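Local coordinates for protein Sso-CP2 metallo-carboxypetidase (Sulfolobus solfataricus, PDB 4MMO) that probably cleaves peptides as a zinc-dependent carboxypeptidase of the M20 family, at residues P173-V179 against P371-S377; S159-A165 against D394-G400. All blocks are in the same frame, centred on the assembly; numbering follows the deposited sequence.

Interaction 1: residues P173-V179 against P371-S377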
ATOM      1  N   PRO A 173      32.047  21.054  -8.464  1.00 53.11           N
ATOM      2  CA  PRO A 173      32.014  20.467  -7.121  1.00 42.20           C
ATOM      3  C   PRO A 173      30.999  21.174  -6.228  1.00 46.72           C
ATOM      4  O   PRO A 173      30.732  22.361  -6.433  1.00 50.92           O
ATOM      5  CB  PRO A 173      33.438  20.684  -6.605  1.00 37.46           C
ATOM      6  CG  PRO A 173      33.960  21.844  -7.395  1.00 50.21           C
ATOM      7  CD  PRO A 173      33.328  21.726  -8.745  1.00 50.48           C
ATOM      8  N   GLN A 174      30.442  20.450  -5.259  1.00 41.28           N
ATOM      9  CA  GLN A 174      29.424  21.000  -4.369  1.00 43.06           C
ATOM     10  C   GLN A 174      29.897  21.075  -2.923  1.00 43.91           C
ATOM     11  O   GLN A 174      30.560  20.167  -2.421  1.00 48.62           O
ATOM     12  CB  GLN A 174      28.141  20.174  -4.458  1.00 38.26           C
ATOM     13  CG  GLN A 174      27.455  20.273  -5.810  1.00 43.53           C
ATOM     14  CD  GLN A 174      26.173  19.483  -5.869  1.00 57.08           C
ATOM     15  OE1 GLN A 174      25.105  20.035  -6.129  1.00 76.66           O
ATOM     16  NE2 GLN A 174      26.269  18.178  -5.635  1.00 54.49           N
ATOM     17  N   ILE A 175      29.554  22.181  -2.271  1.00 33.45           N
ATOM     18  CA  ILE A 175      29.875  22.410  -0.870  1.00 34.39           C
ATOM     19  C   ILE A 175      28.552  22.558  -0.137  1.00 35.09           C
ATOM     20  O   ILE A 175      27.742  23.423  -0.475  1.00 44.78           O
ATOM     21  CB  ILE A 175      30.702  23.700  -0.669  1.00 37.62           C
ATOM     22  CG1 ILE A 175      31.909  23.742  -1.615  1.00 38.24           C
ATOM     23  CG2 ILE A 175      31.147  23.834   0.782  1.00 30.68           C
ATOM     24  CD1 ILE A 175      32.927  22.663  -1.387  1.00 46.98           C
ATOM     25  N   VAL A 176      28.336  21.715   0.866  1.00 48.93           N
ATOM     26  CA  VAL A 176      27.052  21.659   1.552  1.00 45.07           C
ATOM     27  C   VAL A 176      27.226  21.936   3.043  1.00 38.86           C
ATOM     28  O   VAL A 176      27.954  21.228   3.740  1.00 37.27           O
ATOM     29  CB  VAL A 176      26.387  20.299   1.327  1.00 38.19           C
ATOM     30  CG1 VAL A 176      24.972  20.292   1.884  1.00 37.69           C
ATOM     31  CG2 VAL A 176      26.376  19.967  -0.170  1.00 34.07           C
ATOM     32  N   LEU A 177      26.539  22.968   3.522  1.00 32.40           N
ATOM     33  CA  LEU A 177      26.757  23.491   4.866  1.00 31.67           C
ATOM     34  C   LEU A 177      25.707  23.028   5.871  1.00 42.52           C
ATOM     35  O   LEU A 177      25.501  23.680   6.896  1.00 38.80           O
ATOM     36  CB  LEU A 177      26.758  25.021   4.826  1.00 34.24           C
ATOM     37  CG  LEU A 177      27.657  25.661   3.769  1.00 31.54           C
ATOM     38  CD1 LEU A 177      27.632  27.174   3.910  1.00 37.64           C
ATOM     39  CD2 LEU A 177      29.079  25.139   3.874  1.00 30.64           C
ATOM     40  N   GLY A 178      25.039  21.915   5.588  1.00 31.61           N
ATOM     41  CA  GLY A 178      24.029  21.420   6.504  1.00 26.88           C
ATOM     42  C   GLY A 178      23.155  20.310   5.956  1.00 37.11           C
ATOM     43  O   GLY A 178      23.389  19.790   4.870  1.00 34.31           O
ATOM     44  N   VAL A 179      22.140  19.948   6.732  1.00 35.62           N
ATOM     45  CA  VAL A 179      21.182  18.925   6.335  1.00 29.53           C
ATOM     46  C   VAL A 179      19.816  19.213   6.937  1.00 32.27           C
ATOM     47  O   VAL A 179      19.707  19.878   7.965  1.00 35.90           O
ATOM     48  CB  VAL A 179      21.611  17.528   6.823  1.00 26.23           C
ATOM     49  CG1 VAL A 179      22.924  17.117   6.193  1.00 31.93           C
ATOM     50  CG2 VAL A 179      21.726  17.501   8.344  1.00 26.30           C
ATOM     51  N   PRO A 371      32.943  26.451  -7.273  1.00 42.95           N
ATOM     52  CA  PRO A 371      32.181  25.523  -6.427  1.00 45.47           C
ATOM     53  C   PRO A 371      30.789  26.043  -6.091  1.00 52.11           C
ATOM     54  O   PRO A 371      30.631  27.223  -5.786  1.00 57.08           O
ATOM     55  CB  PRO A 371      33.022  25.438  -5.148  1.00 43.44           C
ATOM     56  CG  PRO A 371      34.392  25.836  -5.558  1.00 57.73           C
ATOM     57  CD  PRO A 371      34.205  26.862  -6.629  1.00 47.84           C
ATOM     58  N   GLN A 372      29.794  25.163  -6.144  1.00 50.82           N
ATOM     59  CA  GLN A 372      28.426  25.534  -5.810  1.00 40.10           C
ATOM     60  C   GLN A 372      28.157  25.264  -4.332  1.00 40.79           C
ATOM     61  O   GLN A 372      28.281  24.135  -3.862  1.00 46.74           O
ATOM     62  CB  GLN A 372      27.445  24.767  -6.693  1.00 42.13           C
ATOM     63  CG  GLN A 372      27.653  25.019  -8.181  1.00 55.18           C
ATOM     64  CD  GLN A 372      27.523  26.488  -8.542  1.00 67.77           C
ATOM     65  OE1 GLN A 372      26.448  27.077  -8.407  1.00 57.20           O
ATOM     66  NE2 GLN A 372      28.625  27.094  -8.983  1.00 56.55           N
ATOM     67  N   VAL A 373      27.795  26.321  -3.614  1.00 35.47           N
ATOM     68  CA  VAL A 373      27.658  26.286  -2.164  1.00 30.72           C
ATOM     69  C   VAL A 373      26.188  26.416  -1.795  1.00 35.67           C
ATOM     70  O   VAL A 373      25.548  27.410  -2.143  1.00 42.08           O
ATOM     71  CB  VAL A 373      28.437  27.457  -1.512  1.00 39.14           C
ATOM     72  CG1 VAL A 373      28.438  27.339   0.010  1.00 29.15           C
ATOM     73  CG2 VAL A 373      29.863  27.508  -2.035  1.00 42.87           C
ATOM     74  N   ILE A 374      25.646  25.413  -1.105  1.00 40.11           N
ATOM     75  CA  ILE A 374      24.265  25.476  -0.625  1.00 39.17           C
ATOM     76  C   ILE A 374      24.226  25.369   0.899  1.00 37.84           C
ATOM     77  O   ILE A 374      25.089  24.729   1.499  1.00 38.71           O
ATOM     78  CB  ILE A 374      23.384  24.392  -1.268  1.00 60.93           C
ATOM     79  CG1 ILE A 374      24.005  23.007  -1.076  1.00 65.05           C
ATOM     80  CG2 ILE A 374      23.198  24.694  -2.744  1.00 61.28           C
ATOM     81  CD1 ILE A 374      23.106  21.868  -1.523  1.00 77.78           C
ATOM     82  N   PRO A 375      23.230  26.008   1.533  1.00 44.96           N
ATOM     83  CA  PRO A 375      23.198  26.064   2.999  1.00 33.98           C
ATOM     84  C   PRO A 375      22.885  24.713   3.646  1.00 37.91           C
ATOM     85  O   PRO A 375      23.213  24.505   4.815  1.00 31.69           O
ATOM     86  CB  PRO A 375      22.083  27.073   3.284  1.00 45.17           C
ATOM     87  CG  PRO A 375      21.189  26.995   2.099  1.00 46.82           C
ATOM     88  CD  PRO A 375      22.073  26.692   0.927  1.00 47.10           C
ATOM     89  N   ASN A 376      22.257  23.816   2.893  1.00 37.07           N
ATOM     90  CA  ASN A 376      21.968  22.465   3.368  1.00 33.23           C
ATOM     91  C   ASN A 376      21.451  21.604   2.230  1.00 40.76           C
ATOM     92  O   ASN A 376      20.955  22.122   1.232  1.00 31.24           O
ATOM     93  CB  ASN A 376      20.935  22.484   4.496  1.00 32.45           C
ATOM     94  CG  ASN A 376      19.602  23.060   4.056  1.00 42.61           C
ATOM     95  OD1 ASN A 376      19.376  24.267   4.142  1.00 39.80           O
ATOM     96  ND2 ASN A 376      18.710  22.194   3.584  1.00 34.65           N
ATOM     97  N   SER A 377      21.570  20.289   2.382  1.00 41.10           N
ATOM     98  CA  SER A 377      21.047  19.357   1.394  1.00 37.42           C
ATOM     99  C   SER A 377      19.547  19.179   1.596  1.00 38.85           C
ATOM    100  O   SER A 377      19.013  19.479   2.664  1.00 40.89           O
ATOM    101  CB  SER A 377      21.751  18.006   1.511  1.00 42.86           C
ATOM    102  OG  SER A 377      21.649  17.494   2.829  1.00 43.42           O
TER

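Interaction 2: residues S159-A165 against D394-G400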
ATOM      1  N   SER A 159      37.208  20.769  13.776  1.00 35.28           N
ATOM      2  CA  SER A 159      36.276  20.785  12.658  1.00 36.63           C
ATOM      3  C   SER A 159      35.963  19.372  12.201  1.00 41.97           C
ATOM      4  O   SER A 159      36.664  18.424  12.552  1.00 31.38           O
ATOM      5  CB  SER A 159      36.847  21.593  11.493  1.00 33.66           C
ATOM      6  OG  SER A 159      38.022  20.989  10.985  1.00 46.46           O
ATOM      7  N   VAL A 160      34.903  19.247  11.412  1.00 34.99           N
ATOM      8  CA  VAL A 160      34.469  17.960  10.915  1.00 34.91           C
ATOM      9  C   VAL A 160      34.025  18.062   9.465  1.00 35.68           C
ATOM     10  O   VAL A 160      33.385  19.037   9.072  1.00 26.99           O
ATOM     11  CB  VAL A 160      33.310  17.393  11.773  1.00 46.57           C
ATOM     12  CG1 VAL A 160      32.161  18.392  11.860  1.00 40.58           C
ATOM     13  CG2 VAL A 160      32.824  16.060  11.222  1.00 35.44           C
ATOM     14  N   ILE A 161      34.376  17.054   8.671  1.00 33.42           N
ATOM     15  CA  ILE A 161      33.828  16.927   7.327  1.00 31.12           C
ATOM     16  C   ILE A 161      32.960  15.671   7.243  1.00 29.40           C
ATOM     17  O   ILE A 161      33.353  14.591   7.687  1.00 34.00           O
ATOM     18  CB  ILE A 161      34.924  16.949   6.229  1.00 37.99           C
ATOM     19  CG1 ILE A 161      35.896  15.778   6.378  1.00 41.09           C
ATOM     20  CG2 ILE A 161      35.685  18.288   6.274  1.00 41.45           C
ATOM     21  CD1 ILE A 161      36.788  15.583   5.165  1.00 33.33           C
ATOM     22  N   MET A 162      31.761  15.835   6.696  1.00 36.67           N
ATOM     23  CA  MET A 162      30.804  14.743   6.610  1.00 39.71           C
ATOM     24  C   MET A 162      31.129  13.858   5.407  1.00 27.10           C
ATOM     25  O   MET A 162      32.232  13.938   4.866  1.00 31.87           O
ATOM     26  CB  MET A 162      29.383  15.299   6.547  1.00 31.69           C
ATOM     27  CG  MET A 162      28.985  16.093   7.778  1.00 31.59           C
ATOM     28  SD  MET A 162      29.191  15.183   9.327  1.00 42.05           S
ATOM     29  CE  MET A 162      28.042  13.826   9.061  1.00 36.73           C
ATOM     30  N   GLU A 163      30.182  13.014   4.997  1.00 32.56           N
ATOM     31  CA  GLU A 163      30.477  11.956   4.030  1.00 40.72           C
ATOM     32  C   GLU A 163      30.954  12.521   2.689  1.00 40.59           C
ATOM     33  O   GLU A 163      31.694  11.862   1.956  1.00 38.09           O
ATOM     34  CB  GLU A 163      29.273  11.001   3.857  1.00 29.82           C
ATOM     35  CG  GLU A 163      28.204  11.415   2.848  1.00 38.54           C
ATOM     36  CD  GLU A 163      27.192  10.296   2.565  1.00 41.92           C
ATOM     37  OE1 GLU A 163      27.127   9.818   1.415  1.00 48.63           O
ATOM     38  OE2 GLU A 163      26.461   9.871   3.481  1.00 44.63           O
ATOM     39  N   GLY A 164      30.542  13.747   2.385  1.00 35.64           N
ATOM     40  CA  GLY A 164      30.977  14.423   1.175  1.00 28.65           C
ATOM     41  C   GLY A 164      29.850  14.682   0.196  1.00 43.86           C
ATOM     42  O   GLY A 164      28.687  14.387   0.475  1.00 52.36           O
ATOM     43  N   ALA A 165      30.202  15.233  -0.962  1.00 39.96           N
ATOM     44  CA  ALA A 165      29.216  15.619  -1.962  1.00 49.43           C
ATOM     45  C   ALA A 165      29.827  15.521  -3.349  1.00 43.70           C
ATOM     46  O   ALA A 165      30.967  15.930  -3.562  1.00 60.64           O
ATOM     47  CB  ALA A 165      28.729  17.039  -1.697  1.00 59.24           C
ATOM     48  N   ASP A 394      32.111  23.957  13.297  1.00 30.76           N
ATOM     49  CA  ASP A 394      32.720  24.058  11.977  1.00 34.37           C
ATOM     50  C   ASP A 394      32.585  22.729  11.253  1.00 44.67           C
ATOM     51  O   ASP A 394      33.460  21.865  11.346  1.00 41.87           O
ATOM     52  CB  ASP A 394      34.191  24.472  12.088  1.00 41.63           C
ATOM     53  CG  ASP A 394      34.366  25.852  12.711  1.00 51.38           C
ATOM     54  OD1 ASP A 394      33.407  26.647  12.672  1.00 46.26           O
ATOM     55  OD2 ASP A 394      35.459  26.142  13.241  1.00 52.29           O
ATOM     56  N   ALA A 395      31.471  22.576  10.544  1.00 34.62           N
ATOM     57  CA  ALA A 395      31.173  21.348   9.821  1.00 46.55           C
ATOM     58  C   ALA A 395      30.800  21.655   8.377  1.00 43.46           C
ATOM     59  O   ALA A 395      30.178  22.673   8.090  1.00 43.22           O
ATOM     60  CB  ALA A 395      30.047  20.592  10.508  1.00 40.75           C
ATOM     61  N   VAL A 396      31.187  20.759   7.477  1.00 44.08           N
ATOM     62  CA  VAL A 396      30.874  20.891   6.060  1.00 31.82           C
ATOM     63  C   VAL A 396      30.769  19.502   5.430  1.00 35.21           C
ATOM     64  O   VAL A 396      31.337  18.537   5.942  1.00 35.45           O
ATOM     65  CB  VAL A 396      31.967  21.704   5.325  1.00 28.88           C
ATOM     66  CG1 VAL A 396      33.316  21.011   5.434  1.00 36.66           C
ATOM     67  CG2 VAL A 396      31.595  21.939   3.863  1.00 29.42           C
ATOM     68  N   SER A 397      30.031  19.408   4.330  1.00 39.54           N
ATOM     69  CA  SER A 397      30.000  18.193   3.534  1.00 46.99           C
ATOM     70  C   SER A 397      30.491  18.506   2.130  1.00 52.15           C
ATOM     71  O   SER A 397      29.799  19.156   1.344  1.00 47.15           O
ATOM     72  CB  SER A 397      28.594  17.603   3.483  1.00 40.03           C
ATOM     73  OG  SER A 397      28.617  16.326   2.865  1.00 51.21           O
ATOM     74  N   ALA A 398      31.697  18.040   1.828  1.00 49.75           N
ATOM     75  CA  ALA A 398      32.322  18.310   0.546  1.00 57.39           C
ATOM     76  C   ALA A 398      33.399  17.277   0.271  1.00 44.14           C
ATOM     77  O   ALA A 398      33.850  16.596   1.190  1.00 41.38           O
ATOM     78  CB  ALA A 398      32.927  19.678   0.560  1.00 42.71           C
ATOM     79  N   ILE A 399      33.843  17.242  -0.984  1.00 42.29           N
ATOM     80  CA  ILE A 399      34.689  16.188  -1.553  1.00 43.04           C
ATOM     81  C   ILE A 399      33.797  15.025  -1.960  1.00 45.15           C
ATOM     82  O   ILE A 399      33.016  14.524  -1.154  1.00 55.37           O
ATOM     83  CB  ILE A 399      35.810  15.689  -0.613  1.00 46.34           C
ATOM     84  CG1 ILE A 399      36.652  16.866  -0.109  1.00 47.53           C
ATOM     85  CG2 ILE A 399      36.690  14.682  -1.345  1.00 30.07           C
ATOM     86  CD1 ILE A 399      37.619  16.506   1.001  1.00 44.56           C
ATOM     87  N   GLY A 400      33.909  14.609  -3.216  1.00 48.94           N
ATOM     88  CA  GLY A 400      33.091  13.527  -3.729  1.00 45.23           C
ATOM     89  C   GLY A 400      33.685  12.854  -4.948  1.00 48.94           C
ATOM     90  O   GLY A 400      34.071  13.514  -5.915  1.00 57.25           O
TER

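Interaction 1: residues P173-V179 against P371-S377
V176 and I374 lie side by side on one face of a two-stranded parallel sheet and point the same way. Strands 174-176 and 372-374 run 18° apart, and their axes approach to 4.7 Å. Backbone hydrogen bonds alternate in the parallel pattern, from Q372 N to P173 O, I175 N to Q372 O, I374 N to I175 O and L177 N to I374 O. Q174 and Q372 share the face of V176 and I374. I175 and V373 occupy the other.

V176 uses both methyls. CG2 meets I374 CG1 at 4.0 Å and also touches CD1. CG1 stands anti to the backbone N (chi1 -173°), which brings it 3.4 Å from S377 N. With an alanine in place of V176 both methyls are gone, I374 would probably lose the neighbour of its CG1 and CD1, and a gap would be likely to open next to S377.

L177 can be followed outward. Its CB lies 3.6 Å from P375 O. CG sits 3.6 Å from I374 O, the oxygen that accepts the L177 N-H. CD1 reaches V373 CG1 at 4.0 Å, and CD2 turns toward V396.

Beyond the paired strands 174-176 and 372-374, S377 N donates to G178 O from 54° above the carbonyl plane. N376 ND2 binds S377 O and L277 O, while its OD1 takes R348 NE.

Helix 354-367 packs on P173, I175 and L177. Strand 395-396 meets I175 and L177 through V396, and helix 239-247 lies against P375.

Interaction 2: residues S159-A165 against D394-G400
S159 meets D394 next to a parallel strand pair, with S159 CB 3.4 Å from D394 O. The pair forms one edge of the mixed sheet in the alpha/beta metal-binding domain of the M20 peptidases. Strand 395-396 is outermost within this chain, and strand 159-161 lies between it and strand 65-71. The hydroxyl of S159 is hydrogen-bonded to Y434 OH.

V160 grips both sides of A395 through its backbone, with N bonded to D394 O and O accepting V396 N. Its side chain is tightly packed. CG1 sits between the backbone N and the carbonyl carbon (chi1 55°) and is pressed to 3.3 Å from A395 CB.

I161 turns to the opposite face. It lies alongside V396, with I161 CG2 3.7 Å from V396 CG1, and its CD1 approaches I399 CD1.

M162 N closes the ladder with a 2.8 Å bond to V396 O, in the carbonyl plane. The methionine chain bends at chi2 and chi3, and its end leads away from segment 394-400.

E163 points away from segment 394-400, and its carboxylate binds the zinc ion with H71 and D104. Q381 OE1 accepts its backbone N-H, and N105 ND2 donates to its O.

G164 N makes a weak bond to S397 OG at 3.3 Å. Its CA comes so near I399 O that a side chain would clash there.

A165 N donates to the same I399 O at 2.9 Å, from 56° above the carbonyl plane. A165 O in turn receives a CA-H...O contact from G400 CA at 3.2 Å.

In the fold
Interactions 1 and 2 adjoin, their centres about 9 Å apart. Segment 173-179 follows 159-165 closely in the chain, and each pairs with a segment from the C-terminal part. V176 O and S397 N, 2.8 Å apart, probably form a hydrogen bond that joins the two contacts. Beside it, I175 CG2 packs on V396 CG2 at 3.6 Å. T349 OG1 bonds both L177 O and A395 O. Interaction 2 holds the zinc ligand E163, whose side chain is about 2 Å from the metal. Interaction 1 stands further back, with the side chain of S377 about 10 Å from the zinc and that of V179 about 8 Å from the E163 side chain.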